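PDB 6K8C: folylpolyglutamate synthase (FolC) from Helicobacter pylori, which probably adds glutamate to dihydropteroate to make dihydrofolate and then extends reduced folates with further gamma-linked glutamates, spending ATP at each step. Local coordinates for residues L177-M188 / Q198-Q206; Y234-M242 / D285-A295. All blocks are in the same frame, centred on the assembly; numbering follows the deposited sequence.

Interaction 1. Residues L177-M188 / Q198-Q206; sequences LESIAQTKLKAM and QELVLNAAQ
Gln198, the N-cap residue of helix 199-211, lays its extended side chain obliquely against Leu177 at the start of helix 177-185, with OE1 3.3 Å from Leu177 CD2. Leu200 comes next. Its first torsion (chi1 73°) brings CG over the start of helix 177-185; from there Leu200 CD2 meets Leu177 CD2 at 3.7 Å, while CD1 rests on the backbone of Glu178. The carbonyl O of Leu200 is linked to Glu178 OE1 by a water that donates to both.

Val201 sets its methyls against helix 177-185. Val201 CG2 touches Ala181 CB at 4.0 Å and also reaches Leu177 CG, the Val201 and Leu177 side chains crossing at about a right angle; CG1 lies against Ala181 and Leu185. One turn on, Ala204 CB packs against the amide of Gln182, 3.7 Å from NE2. That amide is held by a bond from Gln182 NE2 to Glu178 OE2 (3.1 Å), and a second water joins NE2 to Ala204 O. Ala205 ends the row: its CB meets Leu185 CD2 at 3.7 Å, and its carbonyl O is approached by Met188 CE.

Alanines line the interface at 181, 204 and 205; the axes of the two short segments approach to 9.5 Å and cross at -36°. Helix 177-185 leads through strand 191-194 into helix 199-211, two helices flanking parallel strands of the Mur ligase middle domain. Beneath the seam Leu185 and Met188 reach Phe162 of strand 159-162, and Ala205 rests on Leu216 of strand 215-218.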
loop_
_atom_site.group_PDB
_atom_site.type_symbol
_atom_site.label_atom_id
_atom_site.label_comp_id
_atom_site.label_asym_id
_atom_site.label_seq_id
_atom_site.Cartn_x
_atom_site.Cartn_y
_atom_site.Cartn_z
ATOM N N LEU A 177 -19.367 5.428 -7.237
ATOM C CA LEU A 177 -18.096 5.151 -7.899
ATOM C C LEU A 177 -17.658 6.317 -8.777
ATOM O O LEU A 177 -16.459 6.598 -8.875
ATOM C CB LEU A 177 -18.198 3.867 -8.724
ATOM C CG LEU A 177 -16.920 3.407 -9.431
ATOM C CD1 LEU A 177 -15.835 3.054 -8.421
ATOM C CD2 LEU A 177 -17.202 2.227 -10.355
ATOM N N GLU A 178 -18.607 7.006 -9.417
ATOM C CA GLU A 178 -18.253 8.189 -10.194
ATOM C C GLU A 178 -17.642 9.261 -9.304
ATOM O O GLU A 178 -16.669 9.919 -9.690
ATOM C CB GLU A 178 -19.485 8.727 -10.926
ATOM C CG GLU A 178 -19.324 10.138 -11.486
ATOM C CD GLU A 178 -18.795 10.151 -12.912
ATOM O OE1 GLU A 178 -19.149 9.238 -13.687
ATOM O OE2 GLU A 178 -18.027 11.076 -13.262
ATOM N N SER A 179 -18.187 9.432 -8.098
ATOM C CA SER A 179 -17.655 10.425 -7.171
ATOM C C SER A 179 -16.260 10.043 -6.692
ATOM O O SER A 179 -15.401 10.915 -6.514
ATOM C CB SER A 179 -18.604 10.595 -5.984
ATOM O OG SER A 179 -18.014 11.386 -4.967
ATOM N N ILE A 180 -16.017 8.750 -6.464
ATOM C CA ILE A 180 -14.680 8.307 -6.077
ATOM C C ILE A 180 -13.690 8.603 -7.192
ATOM O O ILE A 180 -12.620 9.183 -6.966
ATOM C CB ILE A 180 -14.685 6.810 -5.721
ATOM C CG1 ILE A 180 -15.742 6.509 -4.656
ATOM C CG2 ILE A 180 -13.298 6.370 -5.264
ATOM C CD1 ILE A 180 -15.506 7.208 -3.347
ATOM N N ALA A 181 -14.044 8.216 -8.421
ATOM C CA ALA A 181 -13.161 8.429 -9.559
ATOM C C ALA A 181 -12.851 9.907 -9.750
ATOM O O ALA A 181 -11.719 10.269 -10.090
ATOM C CB ALA A 181 -13.795 7.848 -10.822
ATOM N N GLN A 182 -13.839 10.773 -9.514
ATOM C CA GLN A 182 -13.656 12.200 -9.755
ATOM C C GLN A 182 -12.557 12.778 -8.874
ATOM O O GLN A 182 -11.656 13.471 -9.361
ATOM C CB GLN A 182 -14.972 12.942 -9.521
ATOM C CG GLN A 182 -15.893 12.935 -10.718
ATOM C CD GLN A 182 -15.199 13.404 -11.977
ATOM O OE1 GLN A 182 -14.493 14.413 -11.974
ATOM N NE2 GLN A 182 -15.391 12.669 -13.063
ATOM N N THR A 183 -12.610 12.498 -7.569
ATOM C CA THR A 183 -11.641 13.089 -6.650
ATOM C C THR A 183 -10.226 12.598 -6.939
ATOM O O THR A 183 -9.264 13.369 -6.847
ATOM C CB THR A 183 -12.030 12.781 -5.203
ATOM O OG1 THR A 183 -11.729 11.412 -4.900
ATOM C CG2 THR A 183 -13.516 13.024 -4.994
ATOM N N LYS A 184 -10.081 11.319 -7.292
ATOM C CA LYS A 184 -8.760 10.779 -7.591
ATOM C C LYS A 184 -8.218 11.329 -8.905
ATOM O O LYS A 184 -7.047 11.716 -8.990
ATOM C CB LYS A 184 -8.817 9.249 -7.633
ATOM C CG LYS A 184 -9.203 8.600 -6.312
ATOM C CD LYS A 184 -8.932 7.103 -6.330
ATOM C CE LYS A 184 -9.357 6.438 -5.023
ATOM N NZ LYS A 184 -8.485 6.829 -3.888
ATOM N N LEU A 185 -9.056 11.386 -9.937
ATOM C CA LEU A 185 -8.586 11.719 -11.273
ATOM C C LEU A 185 -8.417 13.215 -11.499
ATOM O O LEU A 185 -7.670 13.606 -12.402
ATOM C CB LEU A 185 -9.548 11.152 -12.321
ATOM C CG LEU A 185 -9.582 9.626 -12.401
ATOM C CD1 LEU A 185 -10.862 9.152 -13.079
ATOM C CD2 LEU A 185 -8.354 9.106 -13.130
ATOM N N LYS A 186 -9.085 14.058 -10.706
ATOM C CA LYS A 186 -9.056 15.494 -10.973
ATOM C C LYS A 186 -7.654 16.073 -10.842
ATOM O O LYS A 186 -7.322 17.053 -11.519
ATOM C CB LYS A 186 -10.019 16.227 -10.037
ATOM C CG LYS A 186 -11.392 16.458 -10.642
ATOM C CD LYS A 186 -12.364 17.038 -9.629
ATOM C CE LYS A 186 -13.754 17.166 -10.231
ATOM N NZ LYS A 186 -14.739 16.281 -9.551
ATOM N N ALA A 187 -6.818 15.485 -9.989
ATOM C CA ALA A 187 -5.463 15.967 -9.777
ATOM C C ALA A 187 -4.453 15.345 -10.737
ATOM O O ALA A 187 -3.244 15.431 -10.487
ATOM C CB ALA A 187 -5.040 15.716 -8.330
ATOM N N MET A 188 -4.913 14.723 -11.822
ATOM C CA MET A 188 -3.983 14.200 -12.812
ATOM C C MET A 188 -3.202 15.342 -13.449
ATOM O O MET A 188 -3.733 16.435 -13.672
ATOM C CB MET A 188 -4.726 13.381 -13.878
ATOM C CG MET A 188 -5.240 14.170 -15.071
ATOM S SD MET A 188 -5.830 13.158 -16.453
ATOM C CE MET A 188 -7.074 12.130 -15.673
ATOM N N GLN A 198 -12.882 0.076 -14.508
ATOM C CA GLN A 198 -14.279 -0.045 -14.885
ATOM C C GLN A 198 -14.638 1.035 -15.904
ATOM O O GLN A 198 -13.990 2.082 -15.993
ATOM C CB GLN A 198 -15.175 0.056 -13.653
ATOM C CG GLN A 198 -15.078 -1.145 -12.734
ATOM C CD GLN A 198 -15.913 -0.985 -11.481
ATOM O OE1 GLN A 198 -17.130 -0.817 -11.552
ATOM N NE2 GLN A 198 -15.262 -1.030 -10.323
ATOM N N GLU A 199 -15.701 0.773 -16.672
ATOM C CA GLU A 199 -15.994 1.589 -17.847
ATOM C C GLU A 199 -16.236 3.054 -17.483
ATOM O O GLU A 199 -15.718 3.960 -18.145
ATOM C CB GLU A 199 -17.201 1.011 -18.589
ATOM C CG GLU A 199 -17.630 1.821 -19.798
ATOM C CD GLU A 199 -18.990 1.397 -20.317
ATOM O OE1 GLU A 199 -19.488 0.338 -19.878
ATOM O OE2 GLU A 199 -19.559 2.121 -21.160
ATOM N N LEU A 200 -17.035 3.312 -16.443
ATOM C CA LEU A 200 -17.307 4.699 -16.076
ATOM C C LEU A 200 -16.046 5.414 -15.601
ATOM O O LEU A 200 -15.900 6.620 -15.822
ATOM C CB LEU A 200 -18.404 4.772 -15.008
ATOM C CG LEU A 200 -18.144 4.356 -13.558
ATOM C CD1 LEU A 200 -17.768 5.559 -12.699
ATOM C CD2 LEU A 200 -19.375 3.663 -12.991
ATOM N N VAL A 201 -15.124 4.689 -14.961
ATOM C CA VAL A 201 -13.897 5.315 -14.479
ATOM C C VAL A 201 -12.988 5.683 -15.647
ATOM O O VAL A 201 -12.419 6.779 -15.684
ATOM C CB VAL A 201 -13.189 4.396 -13.467
ATOM C CG1 VAL A 201 -11.841 4.988 -13.037
ATOM C CG2 VAL A 201 -14.082 4.162 -12.250
ATOM N N LEU A 202 -12.841 4.779 -16.620
ATOM C CA LEU A 202 -12.071 5.107 -17.818
ATOM C C LEU A 202 -12.682 6.293 -18.555
ATOM O O LEU A 202 -11.961 7.184 -19.023
ATOM C CB LEU A 202 -11.981 3.887 -18.741
ATOM C CG LEU A 202 -11.153 4.067 -20.018
ATOM C CD1 LEU A 202 -9.758 4.616 -19.718
ATOM C CD2 LEU A 202 -11.064 2.762 -20.805
ATOM N N ASN A 203 -14.014 6.321 -18.666
ATOM C CA ASN A 203 -14.697 7.451 -19.289
ATOM C C ASN A 203 -14.406 8.746 -18.542
ATOM O O ASN A 203 -14.100 9.776 -19.154
ATOM C CB ASN A 203 -16.206 7.193 -19.332
ATOM C CG ASN A 203 -16.632 6.436 -20.568
ATOM O OD1 ASN A 203 -15.970 6.496 -21.602
ATOM N ND2 ASN A 203 -17.750 5.720 -20.471
ATOM N N ALA A 204 -14.508 8.715 -17.213
ATOM C CA ALA A 204 -14.235 9.914 -16.427
ATOM C C ALA A 204 -12.795 10.375 -16.610
ATOM O O ALA A 204 -12.531 11.576 -16.750
ATOM C CB ALA A 204 -14.535 9.654 -14.951
ATOM N N ALA A 205 -11.851 9.430 -16.634
ATOM C CA ALA A 205 -10.444 9.779 -16.808
ATOM C C ALA A 205 -10.183 10.379 -18.185
ATOM O O ALA A 205 -9.437 11.358 -18.310
ATOM C CB ALA A 205 -9.568 8.546 -16.587
ATOM N N GLN A 206 -10.783 9.803 -19.233
ATOM C CA GLN A 206 -10.589 10.336 -20.578
ATOM C C GLN A 206 -11.169 11.736 -20.707
ATOM O O GLN A 206 -10.597 12.596 -21.387
ATOM C CB GLN A 206 -11.222 9.401 -21.611
ATOM C CG GLN A 206 -10.410 8.149 -21.869
ATOM C CD GLN A 206 -11.205 7.071 -22.572
ATOM O OE1 GLN A 206 -12.433 7.137 -22.650
ATOM N NE2 GLN A 206 -10.506 6.070 -23.092
HETATM O O HOH W 1 -17.930 8.643 -16.324
HETATM O O HOH W 2 -14.791 13.141 -15.604
#

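Interaction 2. Residues Y234-M242 / D285-A295; sequences YHLARFLAM and DVGHNPHSAKA
Arg238 meets Asp285 side-on, giving each carboxylate oxygen its own nitrogen. Arg238 NE donates to Asp285 OD2 at 2.7 Å in a nearly straight bond (174°), on the syn side of the oxygen; Arg238 NH2 reaches the syn lone pair of Asp285 OD1 at 2.9 Å, more bent. The two flat groups are turned 36° against each other, and of the two bonds only that from NE lies in the guanidinium plane. Over one face of the guanidinium lies Ser292 CB, 3.6 Å from Arg238 CZ.

Beside this salt bridge, His291 slots in against the turn 236-239. Leu240 CD2 stands over one face of its imidazole, a CH-pi contact 3.6 Å from the ring centroid, and a water lies over the opposite face, donating to Ala237 O and to His291 O. Ala237 O is also 2.8 Å from His291 NE2. Ala295 CB fills the angle behind, 3.6 Å from Arg238 CA.

Further out, the Arg238 CB points away from the partner segment, and the bend at chi2 (61°) turns the guanidinium back toward Asp285, with CG lying over the Phe239 ring. Asp285 OD1 takes a second bond from Gly287 N, an Asx turn, while OD2 also accepts from Cys275 N; these bonds fix the rotation of the carboxylate. Ser292 OG is bonded to Tyr376 OH.

A bound citrate, probably from the crystallisation liquor, lies close to Gly287 and makes a weak hydrogen bond with Arg238 NH1. This interdomain contact joins a turn within the Mur ligase middle-domain region, of the P-loop NTPase clan, to the glutamate ligase domain, where the loop from Asp285 to Pro290, leading into helix 290-303, matches the Asp-x-Ala/Gly-His-Asn-Pro sequence typical of folylpolyglutamate synthases.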
loop_
_atom_site.group_PDB
_atom_site.type_symbol
_atom_site.label_atom_id
_atom_site.label_comp_id
_atom_site.label_asym_id
_atom_site.label_seq_id
_atom_site.Cartn_x
_atom_site.Cartn_y
_atom_site.Cartn_z
ATOM N N TYR A 234 8.906 -17.197 -9.537
ATOM C CA TYR A 234 9.027 -16.891 -8.117
ATOM C C TYR A 234 7.767 -17.217 -7.323
ATOM O O TYR A 234 7.702 -16.894 -6.128
ATOM C CB TYR A 234 9.404 -15.420 -7.927
ATOM C CG TYR A 234 10.801 -15.110 -8.403
ATOM C CD1 TYR A 234 11.894 -15.793 -7.882
ATOM C CD2 TYR A 234 11.031 -14.146 -9.380
ATOM C CE1 TYR A 234 13.173 -15.524 -8.312
ATOM C CE2 TYR A 234 12.310 -13.869 -9.818
ATOM C CZ TYR A 234 13.380 -14.561 -9.279
ATOM O OH TYR A 234 14.661 -14.298 -9.705
ATOM N N HIS A 235 6.775 -17.858 -7.950
ATOM C CA HIS A 235 5.524 -18.217 -7.281
ATOM C C HIS A 235 4.891 -17.003 -6.598
ATOM O O HIS A 235 4.470 -17.055 -5.439
ATOM C CB HIS A 235 5.748 -19.363 -6.294
ATOM C CG HIS A 235 6.365 -20.581 -6.916
ATOM N ND1 HIS A 235 7.198 -21.435 -6.221
ATOM C CD2 HIS A 235 6.276 -21.085 -8.170
ATOM C CE1 HIS A 235 7.590 -22.413 -7.020
ATOM N NE2 HIS A 235 7.045 -22.223 -8.210
ATOM N N LEU A 236 4.829 -15.894 -7.334
ATOM C CA LEU A 236 4.279 -14.635 -6.838
ATOM C C LEU A 236 2.805 -14.469 -7.171
ATOM O O LEU A 236 2.385 -13.372 -7.547
ATOM C CB LEU A 236 5.089 -13.462 -7.388
ATOM C CG LEU A 236 6.545 -13.324 -6.942
ATOM C CD1 LEU A 236 7.275 -12.288 -7.784
ATOM C CD2 LEU A 236 6.633 -12.973 -5.463
ATOM N N ALA A 237 1.994 -15.523 -7.030
ATOM C CA ALA A 237 0.556 -15.389 -7.250
ATOM C C ALA A 237 -0.091 -14.410 -6.281
ATOM O O ALA A 237 -1.232 -13.988 -6.511
ATOM C CB ALA A 237 -0.131 -16.749 -7.135
ATOM N N ARG A 238 0.610 -14.045 -5.203
ATOM C CA ARG A 238 0.068 -13.079 -4.256
ATOM C C ARG A 238 -0.214 -11.735 -4.919
ATOM O O ARG A 238 -1.114 -11.004 -4.487
ATOM C CB ARG A 238 1.039 -12.908 -3.080
ATOM C CG ARG A 238 0.654 -11.825 -2.083
ATOM C CD ARG A 238 -0.683 -12.152 -1.456
ATOM N NE ARG A 238 -1.152 -11.137 -0.515
ATOM C CZ ARG A 238 -1.680 -9.970 -0.867
ATOM N NH1 ARG A 238 -1.789 -9.639 -2.151
ATOM N NH2 ARG A 238 -2.099 -9.128 0.064
ATOM N N PHE A 239 0.517 -11.401 -5.977
ATOM C CA PHE A 239 0.400 -10.101 -6.626
ATOM C C PHE A 239 -0.173 -10.259 -8.029
ATOM O O PHE A 239 0.261 -11.131 -8.787
ATOM C CB PHE A 239 1.759 -9.406 -6.676
ATOM C CG PHE A 239 2.432 -9.314 -5.340
ATOM C CD1 PHE A 239 1.984 -8.418 -4.385
ATOM C CD2 PHE A 239 3.505 -10.134 -5.034
ATOM C CE1 PHE A 239 2.604 -8.329 -3.146
ATOM C CE2 PHE A 239 4.127 -10.053 -3.795
ATOM C CZ PHE A 239 3.672 -9.149 -2.852
ATOM N N LEU A 240 -1.152 -9.418 -8.360
ATOM C CA LEU A 240 -1.746 -9.433 -9.691
ATOM C C LEU A 240 -0.694 -9.134 -10.748
ATOM O O LEU A 240 0.067 -8.169 -10.630
ATOM C CB LEU A 240 -2.874 -8.405 -9.782
ATOM C CG LEU A 240 -4.272 -8.804 -9.314
ATOM C CD1 LEU A 240 -5.197 -7.594 -9.327
ATOM C CD2 LEU A 240 -4.827 -9.922 -10.185
ATOM N N ALA A 241 -0.658 -9.966 -11.790
ATOM C CA ALA A 241 0.303 -9.755 -12.867
ATOM C C ALA A 241 0.124 -8.382 -13.504
ATOM O O ALA A 241 1.106 -7.742 -13.893
ATOM C CB ALA A 241 0.168 -10.862 -13.917
ATOM N N MET A 242 -1.120 -7.901 -13.595
ATOM C CA MET A 242 -1.365 -6.595 -14.205
ATOM C C MET A 242 -0.663 -5.471 -13.447
ATOM O O MET A 242 -0.287 -4.454 -14.048
ATOM C CB MET A 242 -2.867 -6.330 -14.284
ATOM C CG MET A 242 -3.244 -5.045 -15.023
ATOM S SD MET A 242 -2.787 -5.023 -16.776
ATOM C CE MET A 242 -3.260 -6.658 -17.270
ATOM N N ASP A 285 -1.117 -11.512 6.595
ATOM C CA ASP A 285 -1.344 -10.879 5.303
ATOM C C ASP A 285 -2.420 -9.817 5.448
ATOM O O ASP A 285 -3.485 -10.081 6.012
ATOM C CB ASP A 285 -1.741 -11.910 4.241
ATOM C CG ASP A 285 -1.708 -11.336 2.838
ATOM O OD1 ASP A 285 -2.641 -10.581 2.490
ATOM O OD2 ASP A 285 -0.749 -11.630 2.096
ATOM N N VAL A 286 -2.134 -8.614 4.933
ATOM C CA VAL A 286 -3.044 -7.484 5.078
ATOM C C VAL A 286 -4.116 -7.438 3.997
ATOM O O VAL A 286 -4.907 -6.487 3.968
ATOM C CB VAL A 286 -2.272 -6.152 5.067
ATOM C CG1 VAL A 286 -1.329 -6.084 6.258
ATOM C CG2 VAL A 286 -1.499 -6.004 3.758
ATOM N N GLY A 287 -4.171 -8.427 3.112
ATOM C CA GLY A 287 -5.101 -8.367 2.001
ATOM C C GLY A 287 -6.526 -8.738 2.376
ATOM O O GLY A 287 -6.825 -9.171 3.488
ATOM N N HIS A 288 -7.429 -8.538 1.413
ATOM C CA HIS A 288 -8.779 -9.105 1.497
ATOM C C HIS A 288 -9.340 -9.093 0.074
ATOM O O HIS A 288 -9.979 -8.126 -0.344
ATOM C CB HIS A 288 -9.690 -8.364 2.452
ATOM C CG HIS A 288 -10.946 -9.117 2.768
ATOM N ND1 HIS A 288 -11.980 -9.248 1.865
ATOM C CD2 HIS A 288 -11.316 -9.817 3.867
ATOM C CE1 HIS A 288 -12.941 -9.979 2.404
ATOM N NE2 HIS A 288 -12.563 -10.337 3.618
ATOM N N ASN A 289 -9.086 -10.177 -0.652
ATOM C CA ASN A 289 -9.411 -10.276 -2.066
ATOM C C ASN A 289 -9.487 -11.742 -2.420
ATOM O O ASN A 289 -8.721 -12.545 -1.871
ATOM C CB ASN A 289 -8.341 -9.592 -2.929
ATOM C CG ASN A 289 -8.880 -8.420 -3.700
ATOM O OD1 ASN A 289 -9.971 -7.924 -3.417
ATOM N ND2 ASN A 289 -8.118 -7.965 -4.689
ATOM N N PRO A 290 -10.375 -12.129 -3.338
ATOM C CA PRO A 290 -10.324 -13.502 -3.846
ATOM C C PRO A 290 -8.954 -13.864 -4.384
ATOM O O PRO A 290 -8.495 -14.999 -4.204
ATOM C CB PRO A 290 -11.395 -13.504 -4.948
ATOM C CG PRO A 290 -12.341 -12.426 -4.548
ATOM C CD PRO A 290 -11.479 -11.356 -3.931
ATOM N N HIS A 291 -8.271 -12.913 -5.026
ATOM C CA HIS A 291 -6.962 -13.216 -5.592
ATOM C C HIS A 291 -5.935 -13.506 -4.505
ATOM O O HIS A 291 -5.175 -14.478 -4.599
ATOM C CB HIS A 291 -6.487 -12.067 -6.481
ATOM C CG HIS A 291 -5.250 -12.392 -7.252
ATOM N ND1 HIS A 291 -5.280 -13.049 -8.463
ATOM C CD2 HIS A 291 -3.942 -12.182 -6.970
ATOM C CE1 HIS A 291 -4.044 -13.216 -8.902
ATOM N NE2 HIS A 291 -3.215 -12.698 -8.014
ATOM N N SER A 292 -5.875 -12.665 -3.469
ATOM C CA SER A 292 -4.914 -12.937 -2.405
ATOM C C SER A 292 -5.326 -14.153 -1.590
ATOM O O SER A 292 -4.466 -14.909 -1.133
ATOM C CB SER A 292 -4.738 -11.713 -1.497
ATOM O OG SER A 292 -5.967 -11.256 -0.964
ATOM N N ALA A 293 -6.631 -14.374 -1.415
ATOM C CA ALA A 293 -7.073 -15.542 -0.659
ATOM C C ALA A 293 -6.645 -16.832 -1.343
ATOM O O ALA A 293 -6.206 -17.780 -0.680
ATOM C CB ALA A 293 -8.586 -15.501 -0.466
ATOM N N LYS A 294 -6.749 -16.883 -2.675
ATOM C CA LYS A 294 -6.279 -18.054 -3.406
ATOM C C LYS A 294 -4.781 -18.252 -3.216
ATOM O O LYS A 294 -4.317 -19.379 -3.007
ATOM C CB LYS A 294 -6.620 -17.921 -4.890
ATOM C CG LYS A 294 -8.100 -18.060 -5.199
ATOM C CD LYS A 294 -8.380 -17.843 -6.680
ATOM C CE LYS A 294 -9.845 -18.085 -7.005
ATOM N NZ LYS A 294 -10.205 -17.591 -8.365
ATOM N N ALA A 295 -4.010 -17.163 -3.275
ATOM C CA ALA A 295 -2.564 -17.271 -3.117
ATOM C C ALA A 295 -2.190 -17.704 -1.705
ATOM O O ALA A 295 -1.224 -18.454 -1.513
ATOM C CB ALA A 295 -1.903 -15.937 -3.455
HETATM O O HOH W 3 -3.890 -15.629 -6.809
#

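How the interactions relate
Interaction 1 lies within one domain and interaction 2 between two; their centres are 25 Å apart, the nearest atoms about 11 Å, and they share no secondary-structure element. Interaction 1 is the more buried, a helix pair held by leucine, valine and alanine contacts, with polar groups and two bridging waters along its exposed edge. Interaction 2 is only partly buried and relies on a charged pair, a histidine face and a carbonyl-bound water. Along the chain they come in series: helices 177-185 and 199-211 pack side by side on the parallel strands of the middle domain, and residues 234-242 then lead on to meet 285-295 across the domain boundary.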